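PDB 3BJQ: phage-related protein from Bordetella bronchiseptica RB50, which probably serves as a major capsid protein, packing against copies of itself to build the shell of a phage head. Local coordinates for residues W151-D157 and A189-K195; L196-V200 and M212-W217; P39-Y43 and Y80-P84; S262-Q268 and N295-G301. One frame throughout, in Å; residues are numbered along the deposited sequence.

Contact 1 of 4, residues W151-D157 and A189-K195; sequences WTSPDSD and ACKYHPK
His193, the N-cap residue of helix 194-199, plugs into the turn of the loop 151-157, the piece of chain that leads into helix 158-173. Its CG lies anti to the backbone N (chi1 -170°), which carries the imidazole over to the loop while ND1 still takes the capping bond from Lys195 N. On the other side of the ring NE2 gives its hydrogen to Ser156 OG at 2.8 Å, with the hydroxyl close to the ring plane. Ser156 OG in turn donates to Ser153 O at 2.6 Å, inside the type I turn Ser153-Ser156. With ND1 accepting and NE2 donating, the imidazole is consistent with a neutral tautomer whose rotation is fixed at both nitrogens.

Lys195 reaches along the same turn. Its chain bends only at the last torsion, bringing NZ to Ser156 O at 2.8 Å, from above the carbonyl plane, and to a weak bond with Asp155 O. Beside it, Pro154 CB rests on Pro194 CG at 3.7 Å.

At the other end the side-chain contacts are mostly apolar, with a water donating to both Trp151 O and Ala189 O. Ala189 CB sits 3.7 Å from Trp151 CB, and Cys190 SG meets Trp151 CE3 at 3.5 Å, an oblique sulfur-aromatic contact. The indole NE1 is held by Asp161. Ser153 OG, accepting from Asp155 N, makes an ST turn. What results is a helix N-cap whose histidine also docks a type I beta turn, at the junction of helices 184-191 and 194-199.

Contact 2 of 4, residues L196-V200 and M212-W217; sequences LIERV and MLKALW
Leu216 and Arg199 run antiparallel alongside one another, and the leucine methyl CD1 ends up over the centre of the guanidinium face, 3.8 Å from Arg199 CZ. The arginine lies with CG anti to its own N (chi1 176°) and bends at the next torsion, so the aliphatic part also touches: Arg199 CG is 4.0 Å from Leu216 CD2. Its charged end goes on to a neighbouring copy, where NH1 donates to Glu206 O of the third subunit; that subunit's Glu206 also packs on Leu216.

Leu196 works deeper in, with its two methyls sent to different partners. CD2 approaches Leu216 CD2 at 4.1 Å, while CD1 comes up to Leu213 CD2, also at 4.1 Å, the side chains of Leu196 and Leu213 being nearly perpendicular. Here two short helices, 194-199 and 210-217, joined by a loop, are packed against each other without a single hydrogen bond between these segments. Leu213 CD2 also lies over one face of the Trp217 ring, and Leu196 CD1 reaches that indole obliquely, 4.3 Å from Trp217 CZ2. The indole NE1 is tied to Thr159, which helps hold the ring against helix 158-173. Val200 CG1 adds a looser contact to Leu216 CD1, and Val200 CG2 stands 4.5 Å from SE of the selenomethionine at Met212.

Contact 3 of 4, residues P39-Y43 and Y80-P84; sequences PVAQY and YSIVP
A carbonyl oxygen of the other segment lies at the edge of each tyrosine ring. Gln42 O is at the rim of the Tyr80 ring, near its plane, and takes the hydroxyl hydrogen in a short bond, Tyr80 OH to Gln42 O 2.6 Å, the donor standing well above the carbonyl plane. Ile82 O likewise sits at the edge of the Tyr43 ring, 3.3 Å from Tyr43 CD2. Two approaches are oblique: Pro84 CG to the Tyr43 ring, 4.0 Å from Tyr43 CE2, and Tyr43 O to the Tyr80 ring.

The backbones meet at one point, Tyr43 O. Ile82 N donates to it at 2.7 Å in an almost straight bond (N-H...O 176°), in the carbonyl plane; Ser81 CA adds a CA-H...O contact, and a water bound to Ser81 OG gives a weak bond. Ile82 carries the apolar part. With CG1 beside the backbone N (chi1 -68°), its CD1 runs to Val40 CG2 at 3.8 Å, the two side chains meeting tip to tip, while the other branch, Ile82 CG2, crosses to Tyr43 CD2 at 3.8 Å.

Tyr43 OH binds Asp294, and Tyr80 makes an edge-to-face pair with Tyr267. The two segments sit where strand 37-40, beside strand 264-269, turns off into strand 44-49, and where strand 75-81, the partner of 44-49, comes back, with Ile82 also packing on strand 286-299.

Contact 4 of 4, residues S262-Q268 and N295-G301; sequences SFGYTYQ and NTPALSG
Segments 264-268 and 295-299 run antiparallel, their axes approaching to 4.3 Å with N-to-C directions 158° apart, and with Tyr265 facing Ala298 and Tyr267 facing Thr296 as the hydrogen-bonded pairs. Each pair is bonded both ways, for instance Ala298 N to Tyr265 O at 2.8 Å and Tyr267 N to Thr296 O at 2.8 Å. Before Gly264, where the second strand runs out at Leu299, the pattern closes on one acceptor: Phe263 O takes both Ser300 N at 3.0 Å and Gly301 N at 2.9 Å, the donors coming from the same face of its plane. Ser300 OG adds a bond to Ser262 O at 3.2 Å.

On the face with Tyr265 and Tyr267, Ala298 CB lies over one face of the Tyr267 ring, 4.3 Å from its centroid and 19° off the normal, a CH-pi contact. The phenol oxygen goes to Leu48 N. On the opposite face Thr266 CG2 touches Asn295 OD1 and Gln268 OE1 lies against Asn295 CB; Asn295 ND2 bonds Asp293 O, and Gln268 OE1 a tetraethylene glycol, probably from the crystallisation liquor. Phe263, with CG anti to its N (chi1 168°), swings its ring back so that CZ meets Leu299 CG at 3.6 Å.

Between these segments the polar bonding is thus almost wholly main-chain, while the side chains add mainly van der Waals and CH-pi contacts, Ser300 OG being the exception; several polar tips (Thr266, Tyr267, Gln268 NE2) find partners in the surrounding chain, including His123 of helix 105-131 and His272.

In the fold
Contacts 3 and 4 belong together: Val40 N probably bonds to Gln268 O, and Tyr80 meets Tyr267, so the 39-43/80-84 segments of contact 3 lie on the flank of contact 4, the most central of the four. Contacts 1 and 2, each about 42 Å between centres from contact 3, lie within the part of the chain related to phage major capsid protein E; both use helix 194-199, and Trp151 packs on Trp217. Contacts 1, 2 and 3 are partly buried; contact 4 alone is buried. The chemistry differs with place: a histidine cap and a lysine on carbonyls in contact 1, leucine packing without hydrogen bonds, one methyl over a guanidinium face, in contact 2, a tyrosine hydroxyl and a single main-chain bond in contact 3, main-chain pairing in contact 4. Contacts 2 and 3 both touch the third subunit.

Contact 1 of 4, residues W151-D157 and A189-K195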
# COMPACT_ATOMS: atom_id res chain seq x y z
N TRP E 151 11.04 -37.77 -47.55
CA TRP E 151 11.33 -38.37 -46.24
C TRP E 151 10.50 -39.60 -45.90
O TRP E 151 10.80 -40.30 -44.93
CB TRP E 151 11.15 -37.30 -45.14
CG TRP E 151 12.18 -36.20 -45.19
CD1 TRP E 151 13.04 -35.91 -46.21
CD2 TRP E 151 12.42 -35.22 -44.18
NE1 TRP E 151 13.83 -34.85 -45.87
CE2 TRP E 151 13.46 -34.38 -44.64
CE3 TRP E 151 11.87 -34.98 -42.91
CZ2 TRP E 151 13.96 -33.33 -43.90
CZ3 TRP E 151 12.38 -33.92 -42.16
CH2 TRP E 151 13.42 -33.13 -42.66
N THR E 152 9.43 -39.80 -46.66
CA THR E 152 8.60 -40.99 -46.57
C THR E 152 9.31 -42.23 -47.15
O THR E 152 8.93 -43.36 -46.85
CB THR E 152 7.29 -40.78 -47.34
OG1 THR E 152 7.60 -40.26 -48.63
CG2 THR E 152 6.40 -39.78 -46.59
N SER E 153 10.33 -42.01 -47.99
CA SER E 153 11.13 -43.09 -48.51
C SER E 153 12.23 -43.51 -47.51
O SER E 153 12.92 -42.66 -46.96
CB SER E 153 11.80 -42.70 -49.82
OG SER E 153 12.70 -43.72 -50.25
N PRO E 154 12.42 -44.82 -47.33
CA PRO E 154 13.52 -45.25 -46.48
C PRO E 154 14.89 -44.83 -47.02
O PRO E 154 15.84 -44.74 -46.25
CB PRO E 154 13.39 -46.77 -46.49
CG PRO E 154 12.65 -47.09 -47.74
CD PRO E 154 11.68 -45.97 -47.88
N ASP E 155 14.97 -44.59 -48.33
CA ASP E 155 16.21 -44.20 -49.00
C ASP E 155 16.63 -42.74 -48.81
O ASP E 155 17.74 -42.36 -49.17
CB ASP E 155 16.09 -44.45 -50.50
CG ASP E 155 15.97 -45.92 -50.83
OD1 ASP E 155 16.24 -46.76 -49.94
OD2 ASP E 155 15.61 -46.24 -51.98
N SER E 156 15.72 -41.93 -48.27
CA SER E 156 15.99 -40.51 -48.05
C SER E 156 16.97 -40.28 -46.90
O SER E 156 17.29 -41.20 -46.15
CB SER E 156 14.69 -39.76 -47.78
OG SER E 156 14.02 -40.30 -46.65
N ASP E 157 17.45 -39.05 -46.78
CA ASP E 157 18.43 -38.71 -45.74
C ASP E 157 18.07 -37.36 -45.14
O ASP E 157 18.75 -36.36 -45.42
CB ASP E 157 19.84 -38.69 -46.33
CG ASP E 157 20.95 -38.73 -45.27
OD1 ASP E 157 20.70 -38.52 -44.06
OD2 ASP E 157 22.11 -38.98 -45.66
N ALA E 189 6.95 -38.75 -41.13
CA ALA E 189 7.95 -39.42 -41.95
C ALA E 189 9.18 -39.71 -41.12
O ALA E 189 9.82 -40.75 -41.28
CB ALA E 189 8.30 -38.59 -43.16
N CYS E 190 9.52 -38.80 -40.22
CA CYS E 190 10.67 -39.00 -39.34
C CYS E 190 10.48 -40.04 -38.24
O CYS E 190 11.45 -40.67 -37.83
CB CYS E 190 11.06 -37.67 -38.67
SG CYS E 190 11.73 -36.45 -39.77
N LYS E 191 9.26 -40.22 -37.76
CA LYS E 191 9.00 -41.03 -36.55
C LYS E 191 9.67 -42.41 -36.56
O LYS E 191 10.21 -42.85 -35.54
CB LYS E 191 7.48 -41.19 -36.32
CG LYS E 191 7.13 -41.95 -35.04
CD LYS E 191 5.68 -41.76 -34.58
CE LYS E 191 5.49 -42.35 -33.17
NZ LYS E 191 4.09 -42.67 -32.84
N TYR E 192 9.62 -43.09 -37.70
CA TYR E 192 10.24 -44.40 -37.83
C TYR E 192 11.19 -44.43 -39.02
O TYR E 192 11.37 -45.49 -39.62
CB TYR E 192 9.18 -45.50 -38.03
CG TYR E 192 8.15 -45.61 -36.92
CD1 TYR E 192 8.49 -46.13 -35.68
CD2 TYR E 192 6.83 -45.22 -37.13
CE1 TYR E 192 7.56 -46.21 -34.66
CE2 TYR E 192 5.89 -45.31 -36.13
CZ TYR E 192 6.26 -45.82 -34.90
OH TYR E 192 5.32 -45.91 -33.90
N HIS E 193 11.79 -43.29 -39.37
CA HIS E 193 12.70 -43.29 -40.52
C HIS E 193 13.86 -44.20 -40.18
O HIS E 193 14.48 -43.99 -39.16
CB HIS E 193 13.21 -41.89 -40.86
CG HIS E 193 13.94 -41.84 -42.16
ND1 HIS E 193 15.24 -42.28 -42.30
CD2 HIS E 193 13.54 -41.45 -43.39
CE1 HIS E 193 15.61 -42.15 -43.56
NE2 HIS E 193 14.59 -41.66 -44.24
N PRO E 194 14.16 -45.22 -41.04
CA PRO E 194 15.18 -46.21 -40.69
C PRO E 194 16.58 -45.66 -40.39
O PRO E 194 17.30 -46.23 -39.56
CB PRO E 194 15.19 -47.15 -41.91
CG PRO E 194 14.67 -46.31 -43.02
CD PRO E 194 13.60 -45.50 -42.37
N LYS E 195 16.98 -44.59 -41.06
CA LYS E 195 18.31 -44.02 -40.84
C LYS E 195 18.35 -43.40 -39.47
O LYS E 195 19.34 -43.53 -38.77
CB LYS E 195 18.68 -42.96 -41.89
CG LYS E 195 19.01 -43.51 -43.28
CD LYS E 195 19.71 -42.45 -44.13
CE LYS E 195 20.23 -42.97 -45.48
NZ LYS E 195 19.13 -43.34 -46.42
O HOH W 1 9.95 -42.58 -43.37

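Contact 2 of 4, residues L196-V200 and M212-W217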
# COMPACT_ATOMS: atom_id res chain seq x y z
N LEU E 196 17.28 -42.71 -39.10
CA LEU E 196 17.18 -42.06 -37.78
C LEU E 196 17.06 -43.10 -36.65
O LEU E 196 17.73 -42.99 -35.62
CB LEU E 196 16.02 -41.07 -37.76
CG LEU E 196 16.08 -39.93 -38.81
CD1 LEU E 196 14.92 -38.93 -38.64
CD2 LEU E 196 17.33 -39.20 -38.68
N ILE E 197 16.25 -44.13 -36.89
CA ILE E 197 16.08 -45.22 -35.92
C ILE E 197 17.43 -45.90 -35.66
O ILE E 197 17.79 -46.18 -34.52
CB ILE E 197 15.02 -46.21 -36.42
CG1 ILE E 197 13.63 -45.55 -36.43
CG2 ILE E 197 14.97 -47.46 -35.55
CD1 ILE E 197 13.03 -45.30 -35.06
N GLU E 198 18.20 -46.14 -36.71
CA GLU E 198 19.49 -46.83 -36.55
C GLU E 198 20.47 -45.94 -35.78
O GLU E 198 21.26 -46.41 -34.95
CB GLU E 198 20.04 -47.29 -37.92
CG GLU E 198 21.53 -47.19 -38.14
CD GLU E 198 22.34 -48.14 -37.30
OE1 GLU E 198 21.76 -49.11 -36.78
OE2 GLU E 198 23.58 -47.91 -37.17
N ARG E 199 20.41 -44.64 -36.07
CA ARG E 199 21.26 -43.66 -35.42
C ARG E 199 21.04 -43.61 -33.88
O ARG E 199 21.99 -43.33 -33.14
CB ARG E 199 21.02 -42.29 -36.06
CG ARG E 199 21.76 -41.12 -35.45
CD ARG E 199 23.28 -41.16 -35.64
NE ARG E 199 23.87 -40.01 -34.94
CZ ARG E 199 24.05 -39.92 -33.61
NH1 ARG E 199 23.74 -40.92 -32.79
NH2 ARG E 199 24.56 -38.81 -33.08
N VAL E 200 19.82 -43.88 -33.42
CA VAL E 200 19.51 -43.84 -31.99
C VAL E 200 19.37 -45.23 -31.33
O VAL E 200 18.97 -45.33 -30.16
CB VAL E 200 18.24 -42.98 -31.70
CG1 VAL E 200 18.40 -41.57 -32.29
CG2 VAL E 200 16.97 -43.64 -32.21
N MSE E 212 14.68 -35.61 -29.48
CA MSE E 212 15.77 -36.39 -30.11
C MSE E 212 16.29 -35.67 -31.34
O MSE E 212 17.50 -35.60 -31.53
CB MSE E 212 15.37 -37.80 -30.52
CG MSE E 212 15.07 -38.76 -29.37
SE MSE E 212 14.59 -40.53 -30.02
CE MSE E 212 13.32 -40.89 -28.70
N LEU E 213 15.37 -35.16 -32.17
CA LEU E 213 15.74 -34.44 -33.38
C LEU E 213 16.49 -33.15 -33.08
O LEU E 213 17.38 -32.77 -33.83
CB LEU E 213 14.53 -34.14 -34.25
CG LEU E 213 13.87 -35.34 -34.93
CD1 LEU E 213 12.72 -34.87 -35.79
CD2 LEU E 213 14.90 -36.09 -35.75
N LYS E 214 16.12 -32.46 -32.01
CA LYS E 214 16.84 -31.24 -31.58
C LYS E 214 18.29 -31.55 -31.27
O LYS E 214 19.20 -30.82 -31.66
CB LYS E 214 16.23 -30.64 -30.31
CG LYS E 214 14.97 -29.85 -30.55
CD LYS E 214 14.23 -29.59 -29.24
CE LYS E 214 15.12 -28.96 -28.19
NZ LYS E 214 14.24 -28.48 -27.07
N ALA E 215 18.51 -32.60 -30.49
CA ALA E 215 19.87 -33.01 -30.12
C ALA E 215 20.66 -33.55 -31.31
O ALA E 215 21.85 -33.28 -31.47
CB ALA E 215 19.84 -34.04 -29.02
N LEU E 216 20.00 -34.35 -32.14
CA LEU E 216 20.63 -34.92 -33.32
C LEU E 216 21.04 -33.84 -34.35
O LEU E 216 22.15 -33.86 -34.88
CB LEU E 216 19.69 -35.91 -34.01
CG LEU E 216 20.27 -37.23 -34.46
CD1 LEU E 216 20.76 -38.02 -33.22
CD2 LEU E 216 19.20 -38.02 -35.23
N TRP E 217 20.13 -32.91 -34.61
CA TRP E 217 20.33 -31.89 -35.64
C TRP E 217 20.87 -30.55 -35.10
O TRP E 217 21.19 -29.65 -35.87
CB TRP E 217 19.03 -31.69 -36.41
CG TRP E 217 18.60 -32.90 -37.22
CD1 TRP E 217 19.37 -33.96 -37.62
CD2 TRP E 217 17.30 -33.12 -37.78
NE1 TRP E 217 18.62 -34.83 -38.37
CE2 TRP E 217 17.35 -34.34 -38.49
CE3 TRP E 217 16.09 -32.41 -37.75
CZ2 TRP E 217 16.25 -34.86 -39.16
CZ3 TRP E 217 14.99 -32.93 -38.42
CH2 TRP E 217 15.08 -34.14 -39.11

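Contact 3 of 4, residues P39-Y43 and Y80-P84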
# COMPACT_ATOMS: atom_id res chain seq x y z
N PRO E 39 6.31 -4.05 -33.25
CA PRO E 39 5.46 -2.89 -33.51
C PRO E 39 5.91 -1.97 -34.65
O PRO E 39 7.11 -1.72 -34.83
CB PRO E 39 5.50 -2.14 -32.17
CG PRO E 39 6.88 -2.44 -31.67
CD PRO E 39 7.14 -3.85 -32.05
N VAL E 40 4.93 -1.52 -35.42
CA VAL E 40 5.09 -0.49 -36.40
C VAL E 40 3.96 0.54 -36.18
O VAL E 40 3.02 0.30 -35.43
CB VAL E 40 5.07 -1.00 -37.89
CG1 VAL E 40 6.09 -2.05 -38.12
CG2 VAL E 40 3.70 -1.50 -38.32
N ALA E 41 4.09 1.69 -36.82
CA ALA E 41 3.07 2.75 -36.74
C ALA E 41 2.28 2.91 -38.03
O ALA E 41 1.10 3.28 -37.99
CB ALA E 41 3.73 4.07 -36.38
N GLN E 42 2.92 2.65 -39.17
CA GLN E 42 2.31 2.85 -40.50
C GLN E 42 1.58 1.62 -41.04
O GLN E 42 2.10 0.50 -40.99
CB GLN E 42 3.38 3.25 -41.53
CG GLN E 42 4.07 4.62 -41.35
CD GLN E 42 5.15 4.91 -42.43
OE1 GLN E 42 5.52 4.03 -43.22
NE2 GLN E 42 5.65 6.15 -42.45
N TYR E 43 0.39 1.86 -41.60
CA TYR E 43 -0.40 0.82 -42.26
C TYR E 43 0.15 0.44 -43.63
O TYR E 43 -0.08 -0.67 -44.12
CB TYR E 43 -1.86 1.25 -42.42
CG TYR E 43 -2.67 0.98 -41.20
CD1 TYR E 43 -2.67 1.87 -40.14
CD2 TYR E 43 -3.44 -0.16 -41.09
CE1 TYR E 43 -3.43 1.61 -38.98
CE2 TYR E 43 -4.19 -0.42 -39.96
CZ TYR E 43 -4.18 0.47 -38.91
OH TYR E 43 -4.89 0.20 -37.80
N TYR E 80 4.76 -3.10 -47.95
CA TYR E 80 3.86 -3.90 -47.14
C TYR E 80 2.58 -3.11 -46.96
O TYR E 80 2.58 -1.88 -47.05
CB TYR E 80 4.46 -4.23 -45.77
CG TYR E 80 4.43 -3.09 -44.75
CD1 TYR E 80 3.28 -2.81 -44.01
CD2 TYR E 80 5.57 -2.36 -44.48
CE1 TYR E 80 3.28 -1.81 -43.05
CE2 TYR E 80 5.58 -1.35 -43.55
CZ TYR E 80 4.43 -1.08 -42.84
OH TYR E 80 4.46 -0.07 -41.93
N SER E 81 1.50 -3.82 -46.66
CA SER E 81 0.24 -3.17 -46.42
C SER E 81 -0.54 -3.94 -45.37
O SER E 81 -0.84 -5.13 -45.52
CB SER E 81 -0.57 -3.03 -47.72
OG SER E 81 -1.79 -2.33 -47.47
N ILE E 82 -0.84 -3.25 -44.27
CA ILE E 82 -1.62 -3.84 -43.21
C ILE E 82 -3.05 -3.44 -43.53
O ILE E 82 -3.36 -2.25 -43.62
CB ILE E 82 -1.18 -3.31 -41.83
CG1 ILE E 82 0.23 -3.81 -41.51
CG2 ILE E 82 -2.18 -3.73 -40.74
CD1 ILE E 82 0.90 -3.11 -40.35
N VAL E 83 -3.91 -4.43 -43.74
CA VAL E 83 -5.32 -4.16 -44.04
C VAL E 83 -6.09 -4.06 -42.72
O VAL E 83 -6.02 -4.98 -41.89
CB VAL E 83 -5.94 -5.24 -44.98
CG1 VAL E 83 -7.47 -5.08 -45.09
CG2 VAL E 83 -5.32 -5.15 -46.38
N PRO E 84 -6.77 -2.93 -42.50
CA PRO E 84 -7.60 -2.80 -41.32
C PRO E 84 -8.66 -3.89 -41.34
O PRO E 84 -9.47 -3.94 -42.26
CB PRO E 84 -8.24 -1.42 -41.47
CG PRO E 84 -7.37 -0.69 -42.36
CD PRO E 84 -6.82 -1.70 -43.31
O HOH W 2 -2.50 -0.13 -46.06

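Contact 4 of 4, residues S262-Q268 and N295-G301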
# COMPACT_ATOMS: atom_id res chain seq x y z
N SER E 262 16.72 -10.48 -38.92
CA SER E 262 16.02 -11.72 -38.67
C SER E 262 15.33 -12.17 -39.95
O SER E 262 15.20 -11.38 -40.88
CB SER E 262 14.97 -11.51 -37.55
OG SER E 262 14.60 -12.74 -36.95
N PHE E 263 14.90 -13.43 -40.00
CA PHE E 263 14.17 -13.94 -41.16
C PHE E 263 12.89 -13.17 -41.45
O PHE E 263 12.57 -12.86 -42.60
CB PHE E 263 13.81 -15.43 -40.98
CG PHE E 263 12.82 -15.94 -41.99
CD1 PHE E 263 13.23 -16.30 -43.26
CD2 PHE E 263 11.47 -16.07 -41.68
CE1 PHE E 263 12.33 -16.74 -44.20
CE2 PHE E 263 10.57 -16.51 -42.61
CZ PHE E 263 11.00 -16.85 -43.87
N GLY E 264 12.11 -12.89 -40.41
CA GLY E 264 10.82 -12.21 -40.61
C GLY E 264 10.19 -11.68 -39.36
O GLY E 264 10.66 -11.93 -38.25
N TYR E 265 9.12 -10.91 -39.55
CA TYR E 265 8.39 -10.28 -38.46
C TYR E 265 6.93 -10.21 -38.82
O TYR E 265 6.59 -10.18 -39.99
CB TYR E 265 8.87 -8.83 -38.25
CG TYR E 265 10.24 -8.76 -37.64
CD1 TYR E 265 10.41 -9.08 -36.29
CD2 TYR E 265 11.36 -8.44 -38.40
CE1 TYR E 265 11.70 -9.06 -35.72
CE2 TYR E 265 12.65 -8.41 -37.83
CZ TYR E 265 12.81 -8.72 -36.51
OH TYR E 265 14.07 -8.71 -35.93
N THR E 266 6.08 -10.18 -37.80
CA THR E 266 4.69 -9.81 -37.98
C THR E 266 4.64 -8.29 -37.68
O THR E 266 4.78 -7.84 -36.55
CB THR E 266 3.71 -10.66 -37.08
OG1 THR E 266 3.72 -12.04 -37.50
CG2 THR E 266 2.30 -10.13 -37.13
N TYR E 267 4.54 -7.49 -38.74
CA TYR E 267 4.42 -6.03 -38.61
C TYR E 267 3.06 -5.79 -37.99
O TYR E 267 2.05 -6.18 -38.58
CB TYR E 267 4.53 -5.37 -40.01
CG TYR E 267 5.95 -5.13 -40.51
CD1 TYR E 267 6.99 -5.99 -40.15
CD2 TYR E 267 6.24 -4.10 -41.36
CE1 TYR E 267 8.29 -5.79 -40.59
CE2 TYR E 267 7.55 -3.90 -41.83
CZ TYR E 267 8.56 -4.74 -41.43
OH TYR E 267 9.84 -4.55 -41.88
N GLN E 268 3.02 -5.19 -36.80
CA GLN E 268 1.78 -5.06 -36.07
C GLN E 268 1.62 -3.67 -35.53
O GLN E 268 2.53 -3.12 -34.93
CB GLN E 268 1.70 -6.05 -34.92
CG GLN E 268 0.32 -6.08 -34.26
CD GLN E 268 0.01 -7.40 -33.61
OE1 GLN E 268 -0.03 -8.44 -34.28
NE2 GLN E 268 -0.24 -7.38 -32.30
N ASN E 295 -2.26 -6.38 -38.52
CA ASN E 295 -0.92 -6.90 -38.66
C ASN E 295 -0.70 -7.50 -40.04
O ASN E 295 -1.65 -7.74 -40.78
CB ASN E 295 -0.67 -7.99 -37.60
CG ASN E 295 -1.40 -9.30 -37.91
OD1 ASN E 295 -0.81 -10.22 -38.49
ND2 ASN E 295 -2.68 -9.40 -37.51
N THR E 296 0.56 -7.70 -40.39
CA THR E 296 0.91 -8.44 -41.59
C THR E 296 2.28 -9.08 -41.38
O THR E 296 3.20 -8.39 -40.97
CB THR E 296 0.89 -7.54 -42.87
OG1 THR E 296 0.73 -8.37 -44.02
CG2 THR E 296 2.15 -6.70 -43.01
N PRO E 297 2.40 -10.41 -41.57
CA PRO E 297 3.71 -11.05 -41.66
C PRO E 297 4.52 -10.54 -42.85
O PRO E 297 3.96 -10.30 -43.91
CB PRO E 297 3.36 -12.53 -41.89
CG PRO E 297 1.99 -12.68 -41.31
CD PRO E 297 1.30 -11.39 -41.62
N ALA E 298 5.83 -10.40 -42.67
CA ALA E 298 6.72 -9.88 -43.70
C ALA E 298 8.03 -10.68 -43.65
O ALA E 298 8.56 -10.94 -42.58
CB ALA E 298 6.98 -8.42 -43.45
N LEU E 299 8.51 -11.11 -44.82
CA LEU E 299 9.79 -11.78 -44.91
C LEU E 299 10.80 -10.64 -45.07
O LEU E 299 10.73 -9.89 -46.01
CB LEU E 299 9.81 -12.75 -46.11
CG LEU E 299 10.80 -13.92 -46.01
CD1 LEU E 299 10.51 -15.01 -47.03
CD2 LEU E 299 12.20 -13.43 -46.14
N SER E 300 11.69 -10.47 -44.11
CA SER E 300 12.68 -9.41 -44.15
C SER E 300 14.06 -9.93 -44.52
O SER E 300 14.81 -9.22 -45.15
CB SER E 300 12.71 -8.64 -42.79
OG SER E 300 12.75 -9.53 -41.68
N GLY E 301 14.39 -11.17 -44.15
CA GLY E 301 15.72 -11.73 -44.35
C GLY E 301 15.74 -13.13 -44.95
O GLY E 301 15.90 -14.11 -44.24